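Local atomic coordinates of DNA ligase (Aquifex aeolicus, PDB entry 3QWU), a protein that probably joins nucleic acid ends in an ATP-dependent reaction, and binds adenosine and calcium ions. Residues Phe46-Ile51 with Phe89-Asn94; Gln291-Phe296 with Gly357-Leu362; His300-Thr305 with Leu353-Leu358. All blocks are in the same frame, centred on the assembly; numbering follows the deposited sequence.

Followed from the N terminus, the chain makes its contacts in two groups. Interaction 1 closes first: residues 46-51, at the last strand of the N-terminal antiparallel sheet, meet the end of strand 84-91 across a loop of 37 residues. It lies in series with the other two, about 27 Å from interaction 3 and about 35 Å from interaction 2 between nearest atoms. Those two open on helix 276-299 and the chain that leaves it, and both return to helix 353-363, sharing Gly357 and Leu358. The loop from 300-305 to 353-358 opens inside the one from 291-296 to 357-362 and ends on the same helix; together they tie the short helix 353-363 to helix 276-299 and to the chain leading into strand 303-310.

Interaction 1: residues Phe46-Ile51 with Phe89-Asn94; sequences FKDFII and FKYGDN
Phe49 directs the edge of its ring at a face of Tyr91, with Phe49 CZ 3.7 Å from Tyr91 CG and the planes 57° apart. The edge of Tyr91 is in turn offset against the face of Phe46, nearly perpendicular at 86°. Phe89 completes this aromatic cluster: Phe89 CZ lies 3.6 Å from Phe46 CZ, and Phe89 CE2 3.7 Å from Phe49 CE2. Ile51 CD1 sits over one face of Phe89, 3.9 Å from the ring centroid, in a CH-pi contact. The cluster joins the turn between strands 44-45 and 50-51 to the hairpin of strands 84-91 and 94-98, and Lys162 adds a cation-pi contact to Phe49.

With CG anti to the backbone N (chi1 -158°), Tyr91 reaches Asp48: Tyr91 OH donates to Asp48 OD2 at 2.9 Å, from above the carboxylate plane. A water accepting from Lys47 N donates to the same hydroxyl. Replacing Tyr91 with an alanine would probably leave Asp48 OD2 without this donor and open a gap between Phe46 and Phe49. Lys47 NZ pairs with Asp48 OD1 at 3.0 Å, which probably favours a charged carboxylate and so a stronger acceptor for the phenol at the solvent-facing border of the aromatic cluster.

Interaction 2: residues Gln291-Phe296 with Gly357-Leu362; sequences QAIEQF and GLLGHL
Two helices of the C-terminal region pack almost at right angles here: segment 291-296, near the end of helix 276-299, and segment 357-362 of helix 353-363. The axes of the two segments approach to 10.6 Å with a signed crossing angle of -78°, and no hydrogen bond passes between them. The contact is buried and apolar, centred on Leu359 from one helix and Phe296 from the other.

Leu359 points at the partner helix, and its CD1 reaches into the surface formed by Ala292, Ile293 and Phe296. Ile293 CG1 comes within 4.0 Å of Leu359 CD1, the two side chains crossing at about a right angle. Leu359 CD1 also lies 3.9 Å from Ala292 O, a backbone oxygen already engaged by Phe296 N in the helical hydrogen-bond pattern. It touches Phe296 CB more loosely.

Such steep crossings concentrate the packing on a few residues around one point, and here they do so in the unit in which helix 276-299 leads into a three-stranded antiparallel sheet, with helix 313-325 between its first two strands in the chain, and helix 353-363 follows strand 343-352. Val302, in the link from the long helix to the sheet, also touches Leu359.

A chi1 of -179° swings the Phe296 ring off its own helix, opposite the backbone N, and across to the other helix. There one face of the ring covers Leu359 CB and Gly360 N, while its far end meets the glycine directly, Phe296 CZ standing 3.4 Å from Gly360 CA. Because Gly360 carries no side chain, the ring can lie this close to the backbone. Beyond the two helices, the second subunit contributes Tyr267, which packs on Ile293, and Leu260, which packs on Leu359, so the crossing also borders the dimer interface.

Interaction 3: residues His300-Thr305 with Leu353-Leu358; sequences HKVYKT and LNMTGL
Val302 and Thr356 carry this contact through a hydrogen bond from the backbone to a side chain: Val302 N donates to Thr356 OG1 at 2.8 Å, with an N-H...O angle of 156°. The side chains run alongside one another in opposed directions, with Val302 CB 3.4 Å from Thr356 OG1. On its other branch, Thr356 CG2 rests 4.1 Å from both His300 O and Lys301 CA, a looser touch that covers the backbone just before the valine. Val302 CG1 meets Met355 CG at 4.2 Å, and from there the bent methionine chain turns away to lie on Leu289 of helix 276-299.

The threonine hydroxyl is gripped by two bonds. Its chi1 of -69° places OG1 beside its own backbone N, and from there it also bonds Phe352 O, the carbonyl one helical turn back. The same oxygen therefore accepts from Val302 and donates to Phe352, linking the first turn of helix 353-363 to the incoming chain. On the other side, His300 leaves helix 276-299 with a positive phi of 69°, and the extended residues after it bring the amide of Val302 to the threonine. Gln295 OE1 of that helix takes the next amide, Tyr303 N.

Val302 is thereby packed between the two helices, touching Ala292, Gln295 and Phe296 on one and Met355 and Thr356 on the other. Its backbone also bonds to Phe352, where strand 303-310 begins to run antiparallel beside strand 343-352, the middle strand of the three-stranded sheet.

Interaction 1: residues Phe46-Ile51 with Phe89-Asn94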
loop_
_atom_site.group_PDB
_atom_site.type_symbol
_atom_site.label_atom_id
_atom_site.label_comp_id
_atom_site.label_asym_id
_atom_site.label_seq_id
_atom_site.Cartn_x
_atom_site.Cartn_y
_atom_site.Cartn_z
ATOM N N PHE A 46 -34.956 -12.982 -1.571
ATOM C CA PHE A 46 -36.188 -12.633 -2.224
ATOM C C PHE A 46 -37.323 -13.294 -1.491
ATOM O O PHE A 46 -37.114 -14.224 -0.731
ATOM C CB PHE A 46 -36.147 -13.104 -3.669
ATOM C CG PHE A 46 -35.115 -12.391 -4.508
ATOM C CD1 PHE A 46 -35.438 -11.210 -5.176
ATOM C CD2 PHE A 46 -33.827 -12.899 -4.625
ATOM C CE1 PHE A 46 -34.505 -10.546 -5.978
ATOM C CE2 PHE A 46 -32.877 -12.247 -5.429
ATOM C CZ PHE A 46 -33.225 -11.052 -6.102
ATOM N N LYS A 47 -38.544 -12.845 -1.723
ATOM C CA LYS A 47 -39.680 -13.386 -0.962
ATOM C C LYS A 47 -39.824 -14.901 -1.168
ATOM O O LYS A 47 -40.137 -15.627 -0.231
ATOM C CB LYS A 47 -40.967 -12.649 -1.333
ATOM C CG LYS A 47 -42.255 -13.163 -0.614
ATOM C CD LYS A 47 -43.189 -14.004 -1.551
ATOM C CE LYS A 47 -44.198 -14.902 -0.783
ATOM N NZ LYS A 47 -44.540 -16.114 -1.599
ATOM N N ASP A 48 -39.582 -15.372 -2.389
ATOM C CA ASP A 48 -39.845 -16.781 -2.762
ATOM C C ASP A 48 -38.607 -17.669 -2.658
ATOM O O ASP A 48 -38.736 -18.906 -2.709
ATOM C CB ASP A 48 -40.367 -16.888 -4.220
ATOM C CG ASP A 48 -41.736 -16.278 -4.412
ATOM O OD1 ASP A 48 -42.707 -16.767 -3.817
ATOM O OD2 ASP A 48 -41.839 -15.312 -5.186
ATOM N N PHE A 49 -37.422 -17.054 -2.579
ATOM C CA PHE A 49 -36.177 -17.804 -2.458
ATOM C C PHE A 49 -34.958 -16.958 -2.108
ATOM O O PHE A 49 -34.979 -15.741 -2.263
ATOM C CB PHE A 49 -35.864 -18.563 -3.750
ATOM C CG PHE A 49 -35.972 -17.736 -4.978
ATOM C CD1 PHE A 49 -37.160 -17.737 -5.730
ATOM C CD2 PHE A 49 -34.888 -16.952 -5.397
ATOM C CE1 PHE A 49 -37.265 -16.971 -6.877
ATOM C CE2 PHE A 49 -34.974 -16.172 -6.546
ATOM C CZ PHE A 49 -36.148 -16.174 -7.302
ATOM N N ILE A 50 -33.913 -17.641 -1.630
ATOM C CA ILE A 50 -32.621 -17.035 -1.417
ATOM C C ILE A 50 -31.606 -17.433 -2.541
ATOM O O ILE A 50 -31.557 -18.588 -3.005
ATOM C CB ILE A 50 -32.054 -17.354 -0.033
ATOM C CG1 ILE A 50 -33.006 -16.807 1.040
ATOM C CG2 ILE A 50 -30.621 -16.753 0.089
ATOM C CD1 ILE A 50 -32.795 -17.397 2.429
ATOM N N ILE A 51 -30.864 -16.434 -3.005
ATOM C CA ILE A 51 -29.794 -16.665 -3.951
ATOM C C ILE A 51 -28.578 -16.425 -3.117
ATOM O O ILE A 51 -28.304 -15.288 -2.720
ATOM C CB ILE A 51 -29.825 -15.723 -5.171
ATOM C CG1 ILE A 51 -31.220 -15.690 -5.816
ATOM C CG2 ILE A 51 -28.768 -16.180 -6.177
ATOM C CD1 ILE A 51 -31.558 -16.937 -6.649
ATOM N N PHE A 89 -30.645 -16.169 -12.593
ATOM C CA PHE A 89 -31.781 -17.003 -12.174
ATOM C C PHE A 89 -33.120 -16.586 -12.758
ATOM O O PHE A 89 -33.288 -15.465 -13.236
ATOM C CB PHE A 89 -31.918 -17.005 -10.655
ATOM C CG PHE A 89 -32.213 -15.668 -10.074
ATOM C CD1 PHE A 89 -31.198 -14.805 -9.764
ATOM C CD2 PHE A 89 -33.513 -15.279 -9.834
ATOM C CE1 PHE A 89 -31.481 -13.580 -9.237
ATOM C CE2 PHE A 89 -33.795 -14.069 -9.292
ATOM C CZ PHE A 89 -32.784 -13.214 -8.997
ATOM N N LYS A 90 -34.097 -17.491 -12.618
ATOM C CA LYS A 90 -35.460 -17.263 -13.079
ATOM C C LYS A 90 -36.393 -16.872 -11.928
ATOM O O LYS A 90 -36.387 -17.507 -10.880
ATOM C CB LYS A 90 -35.962 -18.525 -13.787
ATOM C CG LYS A 90 -37.071 -18.241 -14.772
ATOM C CD LYS A 90 -37.669 -19.491 -15.388
ATOM C CE LYS A 90 -38.870 -19.067 -16.257
ATOM N NZ LYS A 90 -39.513 -20.165 -16.955
ATOM N N TYR A 91 -37.189 -15.820 -12.121
ATOM C CA TYR A 91 -38.219 -15.419 -11.165
ATOM C C TYR A 91 -39.477 -15.133 -11.986
ATOM O O TYR A 91 -39.477 -14.250 -12.831
ATOM C CB TYR A 91 -37.776 -14.167 -10.390
ATOM C CG TYR A 91 -38.445 -13.894 -9.020
ATOM C CD1 TYR A 91 -39.625 -14.501 -8.630
ATOM C CD2 TYR A 91 -37.858 -13.009 -8.122
ATOM C CE1 TYR A 91 -40.188 -14.250 -7.349
ATOM C CE2 TYR A 91 -38.419 -12.736 -6.862
ATOM C CZ TYR A 91 -39.572 -13.356 -6.479
ATOM O OH TYR A 91 -40.067 -13.043 -5.240
ATOM N N GLY A 92 -40.561 -15.862 -11.737
ATOM C CA GLY A 92 -41.763 -15.677 -12.559
ATOM C C GLY A 92 -41.462 -16.080 -13.997
ATOM O O GLY A 92 -40.928 -17.170 -14.218
ATOM N N ASP A 93 -41.750 -15.229 -14.979
ATOM C CA ASP A 93 -41.325 -15.535 -16.369
ATOM C C ASP A 93 -40.188 -14.599 -16.825
ATOM O O ASP A 93 -40.059 -14.278 -18.003
ATOM C CB ASP A 93 -42.513 -15.493 -17.367
ATOM C CG ASP A 93 -42.154 -16.141 -18.783
ATOM O OD1 ASP A 93 -41.568 -17.261 -18.826
ATOM O OD2 ASP A 93 -42.498 -15.542 -19.853
ATOM N N ASN A 94 -39.369 -14.173 -15.872
ATOM C CA ASN A 94 -38.259 -13.259 -16.129
ATOM C C ASN A 94 -36.994 -13.867 -15.669
ATOM O O ASN A 94 -36.987 -14.793 -14.892
ATOM C CB ASN A 94 -38.439 -11.934 -15.384
ATOM C CG ASN A 94 -39.699 -11.231 -15.790
ATOM O OD1 ASN A 94 -39.920 -10.968 -16.982
ATOM N ND2 ASN A 94 -40.557 -10.951 -14.814
HETATM O O HOH W 1 -38.863 -10.602 -3.750
#

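Interaction 2: residues Gln291-Phe296 with Gly357-Leu362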
loop_
_atom_site.group_PDB
_atom_site.type_symbol
_atom_site.label_atom_id
_atom_site.label_comp_id
_atom_site.label_asym_id
_atom_site.label_seq_id
_atom_site.Cartn_x
_atom_site.Cartn_y
_atom_site.Cartn_z
ATOM N N GLN A 291 1.145 7.459 -17.392
ATOM C CA GLN A 291 -0.026 7.693 -18.214
ATOM C C GLN A 291 -1.106 8.468 -17.528
ATOM O O GLN A 291 -1.849 9.168 -18.196
ATOM C CB GLN A 291 -0.663 6.379 -18.617
ATOM C CG GLN A 291 0.067 5.613 -19.669
ATOM C CD GLN A 291 -0.466 4.188 -19.765
ATOM O OE1 GLN A 291 0.272 3.283 -20.111
ATOM N NE2 GLN A 291 -1.753 3.997 -19.457
ATOM N N ALA A 292 -1.297 8.278 -16.229
ATOM C CA ALA A 292 -2.290 9.082 -15.548
ATOM C C ALA A 292 -1.827 10.568 -15.458
ATOM O O ALA A 292 -2.671 11.465 -15.551
ATOM C CB ALA A 292 -2.636 8.527 -14.191
ATOM N N ILE A 293 -0.510 10.812 -15.290
ATOM C CA ILE A 293 0.041 12.168 -15.388
ATOM C C ILE A 293 -0.065 12.787 -16.780
ATOM O O ILE A 293 -0.408 13.973 -16.920
ATOM C CB ILE A 293 1.501 12.216 -14.940
ATOM C CG1 ILE A 293 1.569 12.075 -13.412
ATOM C CG2 ILE A 293 2.208 13.500 -15.384
ATOM C CD1 ILE A 293 2.824 11.375 -12.955
ATOM N N GLU A 294 0.269 12.022 -17.821
ATOM C CA GLU A 294 0.046 12.529 -19.212
ATOM C C GLU A 294 -1.445 12.880 -19.426
ATOM O O GLU A 294 -1.729 13.905 -20.036
ATOM C CB GLU A 294 0.506 11.539 -20.294
ATOM C CG GLU A 294 2.061 11.519 -20.518
ATOM C CD GLU A 294 2.539 10.215 -21.171
ATOM O OE1 GLU A 294 1.761 9.261 -21.234
ATOM O OE2 GLU A 294 3.688 10.136 -21.626
ATOM N N GLN A 295 -2.364 12.036 -18.939
ATOM C CA GLN A 295 -3.771 12.282 -19.162
ATOM C C GLN A 295 -4.198 13.554 -18.394
ATOM O O GLN A 295 -4.914 14.409 -18.954
ATOM C CB GLN A 295 -4.616 11.085 -18.774
ATOM C CG GLN A 295 -6.103 11.205 -19.099
ATOM C CD GLN A 295 -6.996 10.127 -18.442
ATOM O OE1 GLN A 295 -6.949 9.884 -17.214
ATOM N NE2 GLN A 295 -7.838 9.502 -19.262
ATOM N N PHE A 296 -3.708 13.695 -17.165
ATOM C CA PHE A 296 -3.937 14.896 -16.385
ATOM C C PHE A 296 -3.437 16.159 -17.069
ATOM O O PHE A 296 -4.131 17.185 -17.052
ATOM C CB PHE A 296 -3.286 14.841 -15.000
ATOM C CG PHE A 296 -3.547 16.072 -14.199
ATOM C CD1 PHE A 296 -2.565 17.021 -14.006
ATOM C CD2 PHE A 296 -4.833 16.350 -13.740
ATOM C CE1 PHE A 296 -2.831 18.199 -13.302
ATOM C CE2 PHE A 296 -5.104 17.509 -13.053
ATOM C CZ PHE A 296 -4.094 18.440 -12.815
ATOM N N GLY A 357 -7.137 15.607 -7.994
ATOM C CA GLY A 357 -6.672 16.686 -7.069
ATOM C C GLY A 357 -5.220 16.507 -6.581
ATOM O O GLY A 357 -4.472 17.452 -6.437
ATOM N N LEU A 358 -4.783 15.277 -6.343
ATOM C CA LEU A 358 -3.426 15.068 -5.847
ATOM C C LEU A 358 -2.406 15.420 -6.932
ATOM O O LEU A 358 -1.460 16.144 -6.699
ATOM C CB LEU A 358 -3.261 13.622 -5.403
ATOM C CG LEU A 358 -1.836 13.187 -4.908
ATOM C CD1 LEU A 358 -1.441 14.064 -3.736
ATOM C CD2 LEU A 358 -1.902 11.700 -4.506
ATOM N N LEU A 359 -2.605 14.912 -8.133
ATOM C CA LEU A 359 -1.659 15.174 -9.210
ATOM C C LEU A 359 -1.603 16.681 -9.544
ATOM O O LEU A 359 -0.519 17.231 -9.761
ATOM C CB LEU A 359 -1.975 14.304 -10.431
ATOM C CG LEU A 359 -1.843 12.760 -10.369
ATOM C CD1 LEU A 359 -2.114 12.142 -11.755
ATOM C CD2 LEU A 359 -0.499 12.284 -9.908
ATOM N N GLY A 360 -2.744 17.358 -9.535
ATOM C CA GLY A 360 -2.800 18.797 -9.664
ATOM C C GLY A 360 -2.005 19.530 -8.594
ATOM O O GLY A 360 -1.355 20.586 -8.870
ATOM N N HIS A 361 -2.067 19.008 -7.369
ATOM C CA HIS A 361 -1.407 19.658 -6.238
ATOM C C HIS A 361 0.113 19.495 -6.334
ATOM O O HIS A 361 0.853 20.438 -6.165
ATOM C CB HIS A 361 -1.960 19.116 -4.904
ATOM C CG HIS A 361 -1.327 19.735 -3.689
ATOM N ND1 HIS A 361 -1.559 21.039 -3.306
ATOM C CD2 HIS A 361 -0.437 19.235 -2.793
ATOM C CE1 HIS A 361 -0.851 21.311 -2.219
ATOM N NE2 HIS A 361 -0.168 20.227 -1.883
ATOM N N LEU A 362 0.562 18.284 -6.657
ATOM C CA LEU A 362 1.967 18.005 -6.820
ATOM C C LEU A 362 2.573 18.631 -8.072
ATOM O O LEU A 362 3.651 19.229 -7.984
ATOM C CB LEU A 362 2.195 16.517 -6.877
ATOM C CG LEU A 362 1.643 15.705 -5.730
ATOM C CD1 LEU A 362 2.019 14.256 -5.969
ATOM C CD2 LEU A 362 2.186 16.243 -4.424
#

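Interaction 3: residues His300-Thr305 with Leu353-Leu358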
loop_
_atom_site.group_PDB
_atom_site.type_symbol
_atom_site.label_atom_id
_atom_site.label_comp_id
_atom_site.label_asym_id
_atom_site.label_seq_id
_atom_site.Cartn_x
_atom_site.Cartn_y
_atom_site.Cartn_z
ATOM N N HIS A 300 -6.746 17.495 -18.029
ATOM C CA HIS A 300 -6.993 18.222 -16.764
ATOM C C HIS A 300 -7.878 17.435 -15.769
ATOM O O HIS A 300 -8.367 17.975 -14.770
ATOM C CB HIS A 300 -7.582 19.595 -17.096
ATOM C CG HIS A 300 -6.952 20.243 -18.298
ATOM N ND1 HIS A 300 -5.604 20.537 -18.370
ATOM C CD2 HIS A 300 -7.485 20.653 -19.480
ATOM C CE1 HIS A 300 -5.336 21.111 -19.531
ATOM N NE2 HIS A 300 -6.461 21.207 -20.217
ATOM N N LYS A 301 -8.036 16.141 -16.058
ATOM C CA LYS A 301 -8.795 15.188 -15.260
ATOM C C LYS A 301 -8.125 13.814 -15.390
ATOM O O LYS A 301 -7.592 13.445 -16.470
ATOM C CB LYS A 301 -10.226 14.985 -15.813
ATOM C CG LYS A 301 -11.148 16.152 -15.798
ATOM C CD LYS A 301 -11.810 16.397 -14.418
ATOM C CE LYS A 301 -12.940 17.443 -14.487
ATOM N NZ LYS A 301 -13.944 17.177 -13.393
ATOM N N VAL A 302 -8.203 13.021 -14.329
ATOM C CA VAL A 302 -7.763 11.631 -14.417
ATOM C C VAL A 302 -9.002 10.720 -14.380
ATOM O O VAL A 302 -9.763 10.714 -13.416
ATOM C CB VAL A 302 -6.799 11.263 -13.297
ATOM C CG1 VAL A 302 -6.510 9.730 -13.332
ATOM C CG2 VAL A 302 -5.559 12.072 -13.408
ATOM N N TYR A 303 -9.194 9.959 -15.445
ATOM C CA TYR A 303 -10.410 9.194 -15.602
ATOM C C TYR A 303 -10.197 7.963 -16.512
ATOM O O TYR A 303 -9.252 7.944 -17.321
ATOM C CB TYR A 303 -11.509 10.122 -16.178
ATOM C CG TYR A 303 -11.252 10.621 -17.587
ATOM C CD1 TYR A 303 -10.662 11.849 -17.813
ATOM C CD2 TYR A 303 -11.636 9.870 -18.703
ATOM C CE1 TYR A 303 -10.421 12.317 -19.108
ATOM C CE2 TYR A 303 -11.398 10.344 -20.005
ATOM C CZ TYR A 303 -10.791 11.560 -20.176
ATOM O OH TYR A 303 -10.567 12.052 -21.431
ATOM N N LYS A 304 -11.065 6.960 -16.364
ATOM C CA LYS A 304 -11.133 5.801 -17.285
ATOM C C LYS A 304 -12.413 5.877 -18.089
ATOM O O LYS A 304 -13.439 6.169 -17.529
ATOM C CB LYS A 304 -11.145 4.476 -16.526
ATOM C CG LYS A 304 -9.892 4.157 -15.743
ATOM C CD LYS A 304 -9.732 2.630 -15.542
ATOM C CE LYS A 304 -9.031 2.250 -14.253
ATOM N NZ LYS A 304 -8.747 0.846 -14.288
ATOM N N THR A 305 -12.368 5.613 -19.383
ATOM C CA THR A 305 -13.591 5.637 -20.191
ATOM C C THR A 305 -14.072 4.207 -20.371
ATOM O O THR A 305 -13.277 3.328 -20.596
ATOM C CB THR A 305 -13.387 6.368 -21.591
ATOM O OG1 THR A 305 -13.179 7.787 -21.385
ATOM C CG2 THR A 305 -14.610 6.193 -22.522
ATOM N N LEU A 353 -11.371 11.650 -8.561
ATOM C CA LEU A 353 -11.267 13.029 -8.085
ATOM C C LEU A 353 -10.080 13.241 -7.179
ATOM O O LEU A 353 -9.487 14.324 -7.172
ATOM C CB LEU A 353 -12.522 13.447 -7.282
ATOM C CG LEU A 353 -13.827 13.976 -7.895
ATOM C CD1 LEU A 353 -14.000 13.785 -9.413
ATOM C CD2 LEU A 353 -14.973 13.305 -7.135
ATOM N N ASN A 354 -9.771 12.225 -6.381
ATOM C CA ASN A 354 -8.666 12.331 -5.444
ATOM C C ASN A 354 -7.328 12.216 -6.137
ATOM O O ASN A 354 -6.439 12.990 -5.872
ATOM C CB ASN A 354 -8.837 11.374 -4.255
ATOM C CG ASN A 354 -10.002 11.836 -3.300
ATOM O OD1 ASN A 354 -10.625 11.028 -2.589
ATOM N ND2 ASN A 354 -10.314 13.131 -3.344
ATOM N N MET A 355 -7.201 11.318 -7.086
ATOM C CA MET A 355 -5.996 11.264 -7.881
ATOM C C MET A 355 -5.867 12.537 -8.665
ATOM O O MET A 355 -4.754 13.090 -8.758
ATOM C CB MET A 355 -6.009 10.085 -8.857
ATOM C CG MET A 355 -4.707 9.883 -9.570
ATOM S SD MET A 355 -3.330 9.646 -8.393
ATOM C CE MET A 355 -3.350 7.850 -8.310
ATOM N N THR A 356 -6.995 12.988 -9.224
ATOM C CA THR A 356 -7.065 14.218 -9.997
ATOM C C THR A 356 -6.558 15.395 -9.180
ATOM O O THR A 356 -5.613 16.086 -9.621
ATOM C CB THR A 356 -8.492 14.465 -10.580
ATOM O OG1 THR A 356 -8.754 13.483 -11.602
ATOM C CG2 THR A 356 -8.610 15.917 -11.206
ATOM N N GLY A 357 -7.137 15.607 -7.994
ATOM C CA GLY A 357 -6.672 16.686 -7.069
ATOM C C GLY A 357 -5.220 16.507 -6.581
ATOM O O GLY A 357 -4.472 17.452 -6.437
ATOM N N LEU A 358 -4.783 15.277 -6.343
ATOM C CA LEU A 358 -3.426 15.068 -5.847
ATOM C C LEU A 358 -2.406 15.420 -6.932
ATOM O O LEU A 358 -1.460 16.144 -6.699
ATOM C CB LEU A 358 -3.261 13.622 -5.403
ATOM C CG LEU A 358 -1.836 13.187 -4.908
ATOM C CD1 LEU A 358 -1.441 14.064 -3.736
ATOM C CD2 LEU A 358 -1.902 11.700 -4.506
#